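Local coordinates for protein Sam-dependent methyltransferases (Streptomyces davawensis, PDB 4D7K) that catalyses the S-adenosyl methionine-dependent double methylation of 8-amino-8-demethyl-D-riboflavin to roseoflavin, the last two steps in making this antibiotic, at residues F237-L250 / W257-I269. Residues are numbered along the deposited sequence; the frame is centred on the assembly and turned at random.
Sequences FFDVLPTGCDAYVL and WADADAVRLLVRI
F238 lays its phenyl edge against the helix backbone at R264 and L265: CE1 of F238 comes within 3.4 Å of L265 N, with R264 C in the plane of the ring. CG of R268 meets the same rim at CD1 of F238, 3.5 Å away. NH1 of R264 lies over one face of the F238 ring, 3.6 Å from its plane and nearer the perimeter than the centre; ring and guanidinium are only 14° from parallel. A bend at chi3 (-65°) brings the R264 guanidinium back over the phenyl, and its salt bridge to D261 (R264 NH2 to D261 OD1, 3.1 Å), with OD1 near the guanidinium plane but NH2 tilted out of the carboxylate plane, probably limits its rotation.

W257 presents its indole edge to CE2 of F238, while CZ2 of W257 reaches CD2 of F237 at 3.8 Å. Further along the helix, R268 folds at chi2 and chi3, setting its guanidinium against L241, with CD1 of L241 over one face and NH2 of R268 3.5 Å from L241 CB.

Toward strand 247-251 the contact is apolar, mixing aliphatic tips with the ring of Y248. L250 and I269 meet tip to tip, CD1 to CD1 at 3.8 Å, and CG2 of I269 makes an off-centre CH-pi contact with Y248, 28° from the ring normal.

In the second shell, D236 OD2 accepts a hydrogen bond from F238 N, and I185 backs L241 and L250. Strand 247-251 and helix 259-270 begin a beta-alpha-beta unit completed by strand 280-285, within the Rossmann-like sheet of class I methyltransferases; F237, beside D209, belongs to the predicted S-adenosyl-L-methionine site.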
loop_
_atom_site.group_PDB
_atom_site.type_symbol
_atom_site.label_atom_id
_atom_site.label_comp_id
_atom_site.label_asym_id
_atom_site.label_seq_id
_atom_site.Cartn_x
_atom_site.Cartn_y
_atom_site.Cartn_z
ATOM N N PHE A 237 -14.933 -13.474 -33.307
ATOM C CA PHE A 237 -13.760 -12.913 -33.977
ATOM C C PHE A 237 -13.502 -13.509 -35.363
ATOM O O PHE A 237 -13.208 -12.782 -36.310
ATOM C CB PHE A 237 -12.513 -13.103 -33.109
ATOM C CG PHE A 237 -12.435 -12.165 -31.937
ATOM C CD1 PHE A 237 -13.259 -11.056 -31.860
ATOM C CD2 PHE A 237 -11.526 -12.390 -30.914
ATOM C CE1 PHE A 237 -13.183 -10.191 -30.782
ATOM C CE2 PHE A 237 -11.445 -11.530 -29.836
ATOM C CZ PHE A 237 -12.274 -10.429 -29.769
ATOM N N PHE A 238 -13.621 -14.827 -35.480
ATOM C CA PHE A 238 -13.270 -15.527 -36.714
ATOM C C PHE A 238 -14.281 -15.340 -37.848
ATOM O O PHE A 238 -14.125 -15.921 -38.922
ATOM C CB PHE A 238 -13.097 -17.021 -36.433
ATOM C CG PHE A 238 -11.922 -17.340 -35.557
ATOM C CD1 PHE A 238 -10.675 -17.578 -36.111
ATOM C CD2 PHE A 238 -12.062 -17.404 -34.181
ATOM C CE1 PHE A 238 -9.589 -17.875 -35.312
ATOM C CE2 PHE A 238 -10.979 -17.701 -33.373
ATOM C CZ PHE A 238 -9.740 -17.936 -33.940
ATOM N N ASP A 239 -15.310 -14.533 -37.614
ATOM C CA ASP A 239 -16.340 -14.315 -38.623
ATOM C C ASP A 239 -16.408 -12.863 -39.086
ATOM O O ASP A 239 -16.470 -12.587 -40.284
ATOM C CB ASP A 239 -17.709 -14.748 -38.090
ATOM C CG ASP A 239 -17.793 -16.241 -37.845
ATOM O OD1 ASP A 239 -18.125 -16.983 -38.794
ATOM O OD2 ASP A 239 -17.530 -16.674 -36.703
ATOM N N VAL A 240 -16.393 -11.937 -38.134
ATOM C CA VAL A 240 -16.624 -10.531 -38.442
ATOM C C VAL A 240 -15.339 -9.743 -38.694
ATOM O O VAL A 240 -15.338 -8.516 -38.617
ATOM C CB VAL A 240 -17.411 -9.842 -37.309
ATOM C CG1 VAL A 240 -18.796 -10.457 -37.177
ATOM C CG2 VAL A 240 -16.651 -9.945 -35.992
ATOM N N LEU A 241 -14.248 -10.443 -38.996
ATOM C CA LEU A 241 -12.987 -9.772 -39.308
ATOM C C LEU A 241 -13.102 -8.960 -40.592
ATOM O O LEU A 241 -13.391 -9.509 -41.653
ATOM C CB LEU A 241 -11.845 -10.781 -39.439
ATOM C CG LEU A 241 -11.156 -11.250 -38.160
ATOM C CD1 LEU A 241 -10.001 -12.181 -38.496
ATOM C CD2 LEU A 241 -10.671 -10.067 -37.349
ATOM N N PRO A 242 -12.878 -7.643 -40.498
ATOM C CA PRO A 242 -12.932 -6.779 -41.679
ATOM C C PRO A 242 -11.730 -6.994 -42.593
ATOM O O PRO A 242 -10.658 -7.383 -42.124
ATOM C CB PRO A 242 -12.926 -5.369 -41.082
ATOM C CG PRO A 242 -12.209 -5.526 -39.786
ATOM C CD PRO A 242 -12.589 -6.883 -39.268
ATOM N N THR A 243 -11.913 -6.739 -43.881
ATOM C CA THR A 243 -10.857 -6.935 -44.868
ATOM C C THR A 243 -10.477 -5.613 -45.535
ATOM O O THR A 243 -11.344 -4.811 -45.880
ATOM C CB THR A 243 -11.288 -7.955 -45.948
ATOM O OG1 THR A 243 -11.616 -9.201 -45.321
ATOM C CG2 THR A 243 -10.178 -8.183 -46.966
ATOM N N GLY A 244 -9.178 -5.386 -45.706
ATOM C CA GLY A 244 -8.703 -4.200 -46.393
ATOM C C GLY A 244 -8.187 -3.121 -45.462
ATOM O O GLY A 244 -7.890 -2.008 -45.895
ATOM N N CYS A 245 -8.082 -3.447 -44.179
ATOM C CA CYS A 245 -7.533 -2.511 -43.209
ATOM C C CYS A 245 -6.009 -2.564 -43.247
ATOM O O CYS A 245 -5.423 -3.631 -43.425
ATOM C CB CYS A 245 -8.056 -2.821 -41.806
ATOM S SG CYS A 245 -9.850 -2.619 -41.630
ATOM N N ASP A 246 -5.369 -1.410 -43.100
ATOM C CA ASP A 246 -3.915 -1.352 -43.170
ATOM C C ASP A 246 -3.296 -1.318 -41.774
ATOM O O ASP A 246 -2.077 -1.236 -41.628
ATOM C CB ASP A 246 -3.459 -0.142 -43.994
ATOM C CG ASP A 246 -4.052 1.162 -43.499
ATOM O OD1 ASP A 246 -5.150 1.132 -42.910
ATOM O OD2 ASP A 246 -3.420 2.219 -43.705
ATOM N N ALA A 247 -4.143 -1.396 -40.752
ATOM C CA ALA A 247 -3.672 -1.479 -39.375
ATOM C C ALA A 247 -4.624 -2.315 -38.528
ATOM O O ALA A 247 -5.795 -1.977 -38.383
ATOM C CB ALA A 247 -3.509 -0.087 -38.779
ATOM N N TYR A 248 -4.112 -3.414 -37.983
ATOM C CA TYR A 248 -4.885 -4.274 -37.096
ATOM C C TYR A 248 -4.319 -4.207 -35.686
ATOM O O TYR A 248 -3.111 -4.340 -35.487
ATOM C CB TYR A 248 -4.886 -5.717 -37.599
ATOM C CG TYR A 248 -5.688 -5.914 -38.860
ATOM C CD1 TYR A 248 -5.174 -5.545 -40.095
ATOM C CD2 TYR A 248 -6.960 -6.473 -38.817
ATOM C CE1 TYR A 248 -5.908 -5.721 -41.251
ATOM C CE2 TYR A 248 -7.700 -6.656 -39.972
ATOM C CZ TYR A 248 -7.167 -6.278 -41.186
ATOM O OH TYR A 248 -7.894 -6.456 -42.341
ATOM N N VAL A 249 -5.195 -4.000 -34.706
ATOM C CA VAL A 249 -4.762 -3.788 -33.331
ATOM C C VAL A 249 -5.303 -4.859 -32.381
ATOM O O VAL A 249 -6.507 -5.098 -32.321
ATOM C CB VAL A 249 -5.195 -2.399 -32.825
ATOM C CG1 VAL A 249 -4.705 -2.174 -31.405
ATOM C CG2 VAL A 249 -4.683 -1.304 -33.764
ATOM N N LEU A 250 -4.394 -5.502 -31.652
ATOM C CA LEU A 250 -4.749 -6.498 -30.642
ATOM C C LEU A 250 -4.319 -6.031 -29.258
ATOM O O LEU A 250 -3.145 -6.130 -28.905
ATOM C CB LEU A 250 -4.099 -7.847 -30.959
ATOM C CG LEU A 250 -4.759 -8.713 -32.024
ATOM C CD1 LEU A 250 -3.847 -9.869 -32.388
ATOM C CD2 LEU A 250 -6.095 -9.223 -31.516
ATOM N N TRP A 257 -5.377 -16.379 -24.250
ATOM C CA TRP A 257 -5.607 -17.357 -25.309
ATOM C C TRP A 257 -4.476 -18.377 -25.348
ATOM O O TRP A 257 -3.314 -18.038 -25.119
ATOM C CB TRP A 257 -5.735 -16.675 -26.675
ATOM C CG TRP A 257 -7.081 -16.081 -26.951
ATOM C CD1 TRP A 257 -7.869 -15.394 -26.077
ATOM C CD2 TRP A 257 -7.806 -16.132 -28.187
ATOM N NE1 TRP A 257 -9.035 -15.006 -26.692
ATOM C CE2 TRP A 257 -9.021 -15.450 -27.990
ATOM C CE3 TRP A 257 -7.543 -16.688 -29.443
ATOM C CZ2 TRP A 257 -9.972 -15.307 -28.997
ATOM C CZ3 TRP A 257 -8.489 -16.546 -30.443
ATOM C CH2 TRP A 257 -9.687 -15.861 -30.215
ATOM N N ALA A 258 -4.817 -19.628 -25.637
ATOM C CA ALA A 258 -3.811 -20.672 -25.783
ATOM C C ALA A 258 -3.009 -20.450 -27.060
ATOM O O ALA A 258 -3.398 -19.648 -27.908
ATOM C CB ALA A 258 -4.464 -22.043 -25.791
ATOM N N ASP A 259 -1.888 -21.153 -27.191
ATOM C CA ASP A 259 -1.058 -21.041 -28.386
ATOM C C ASP A 259 -1.826 -21.474 -29.627
ATOM O O ASP A 259 -1.883 -20.741 -30.614
ATOM C CB ASP A 259 0.217 -21.875 -28.245
ATOM C CG ASP A 259 1.226 -21.243 -27.308
ATOM O OD1 ASP A 259 1.125 -20.023 -27.061
ATOM O OD2 ASP A 259 2.124 -21.963 -26.824
ATOM N N ALA A 260 -2.420 -22.662 -29.562
ATOM C CA ALA A 260 -3.180 -23.218 -30.678
ATOM C C ALA A 260 -4.329 -22.305 -31.096
ATOM O O ALA A 260 -4.654 -22.206 -32.279
ATOM C CB ALA A 260 -3.711 -24.600 -30.317
ATOM N N ASP A 261 -4.938 -21.638 -30.120
ATOM C CA ASP A 261 -6.042 -20.723 -30.393
ATOM C C ASP A 261 -5.551 -19.379 -30.932
ATOM O O ASP A 261 -6.142 -18.827 -31.861
ATOM C CB ASP A 261 -6.877 -20.500 -29.130
ATOM C CG ASP A 261 -7.575 -21.762 -28.663
ATOM O OD1 ASP A 261 -8.696 -22.037 -29.141
ATOM O OD2 ASP A 261 -7.004 -22.477 -27.813
ATOM N N ALA A 262 -4.473 -18.859 -30.347
ATOM C CA ALA A 262 -3.920 -17.570 -30.757
ATOM C C ALA A 262 -3.429 -17.604 -32.198
ATOM O O ALA A 262 -3.654 -16.661 -32.955
ATOM C CB ALA A 262 -2.788 -17.152 -29.829
ATOM N N VAL A 263 -2.761 -18.694 -32.569
ATOM C CA VAL A 263 -2.241 -18.857 -33.924
ATOM C C VAL A 263 -3.357 -18.774 -34.967
ATOM O O VAL A 263 -3.231 -18.059 -35.963
ATOM C CB VAL A 263 -1.491 -20.200 -34.085
ATOM C CG1 VAL A 263 -1.216 -20.489 -35.553
ATOM C CG2 VAL A 263 -0.191 -20.181 -33.296
ATOM N N ARG A 264 -4.449 -19.494 -34.725
ATOM C CA ARG A 264 -5.595 -19.478 -35.630
ATOM C C ARG A 264 -6.099 -18.056 -35.858
ATOM O O ARG A 264 -6.339 -17.650 -36.996
ATOM C CB ARG A 264 -6.726 -20.359 -35.089
ATOM C CG ARG A 264 -6.392 -21.844 -35.067
ATOM C CD ARG A 264 -7.622 -22.708 -34.813
ATOM N NE ARG A 264 -8.194 -22.503 -33.485
ATOM C CZ ARG A 264 -9.370 -21.926 -33.255
ATOM N NH1 ARG A 264 -10.110 -21.494 -34.268
ATOM N NH2 ARG A 264 -9.808 -21.783 -32.012
ATOM N N LEU A 265 -6.247 -17.303 -34.771
ATOM C CA LEU A 265 -6.675 -15.909 -34.845
ATOM C C LEU A 265 -5.673 -15.067 -35.632
ATOM O O LEU A 265 -6.053 -14.231 -36.450
ATOM C CB LEU A 265 -6.862 -15.330 -33.441
ATOM C CG LEU A 265 -7.232 -13.850 -33.357
ATOM C CD1 LEU A 265 -8.536 -13.576 -34.091
ATOM C CD2 LEU A 265 -7.332 -13.408 -31.907
ATOM N N LEU A 266 -4.391 -15.299 -35.380
ATOM C CA LEU A 266 -3.339 -14.565 -36.068
ATOM C C LEU A 266 -3.312 -14.892 -37.562
ATOM O O LEU A 266 -3.042 -14.020 -38.388
ATOM C CB LEU A 266 -1.985 -14.869 -35.429
ATOM C CG LEU A 266 -1.787 -14.355 -34.002
ATOM C CD1 LEU A 266 -0.583 -15.023 -33.359
ATOM C CD2 LEU A 266 -1.633 -12.841 -33.994
ATOM N N VAL A 267 -3.602 -16.147 -37.900
ATOM C CA VAL A 267 -3.655 -16.583 -39.294
ATOM C C VAL A 267 -4.829 -15.924 -40.020
ATOM O O VAL A 267 -4.709 -15.514 -41.177
ATOM C CB VAL A 267 -3.771 -18.127 -39.406
ATOM C CG1 VAL A 267 -4.106 -18.549 -40.826
ATOM C CG2 VAL A 267 -2.481 -18.794 -38.957
ATOM N N ARG A 268 -5.959 -15.813 -39.329
ATOM C CA ARG A 268 -7.146 -15.169 -39.881
ATOM C C ARG A 268 -6.919 -13.679 -40.128
ATOM O O ARG A 268 -7.395 -13.126 -41.119
ATOM C CB ARG A 268 -8.342 -15.370 -38.950
ATOM C CG ARG A 268 -9.026 -16.716 -39.110
ATOM C CD ARG A 268 -9.804 -16.794 -40.417
ATOM N NE ARG A 268 -10.895 -15.822 -40.465
ATOM C CZ ARG A 268 -10.867 -14.692 -41.166
ATOM N NH1 ARG A 268 -9.800 -14.386 -41.893
ATOM N NH2 ARG A 268 -11.908 -13.870 -41.143
ATOM N N ILE A 269 -6.197 -13.031 -39.222
ATOM C CA ILE A 269 -5.831 -11.634 -39.414
ATOM C C ILE A 269 -4.896 -11.516 -40.612
ATOM O O ILE A 269 -5.051 -10.629 -41.451
ATOM C CB ILE A 269 -5.156 -11.043 -38.163
ATOM C CG1 ILE A 269 -6.138 -11.034 -36.988
ATOM C CG2 ILE A 269 -4.644 -9.632 -38.438
ATOM C CD1 ILE A 269 -5.520 -10.590 -35.681
#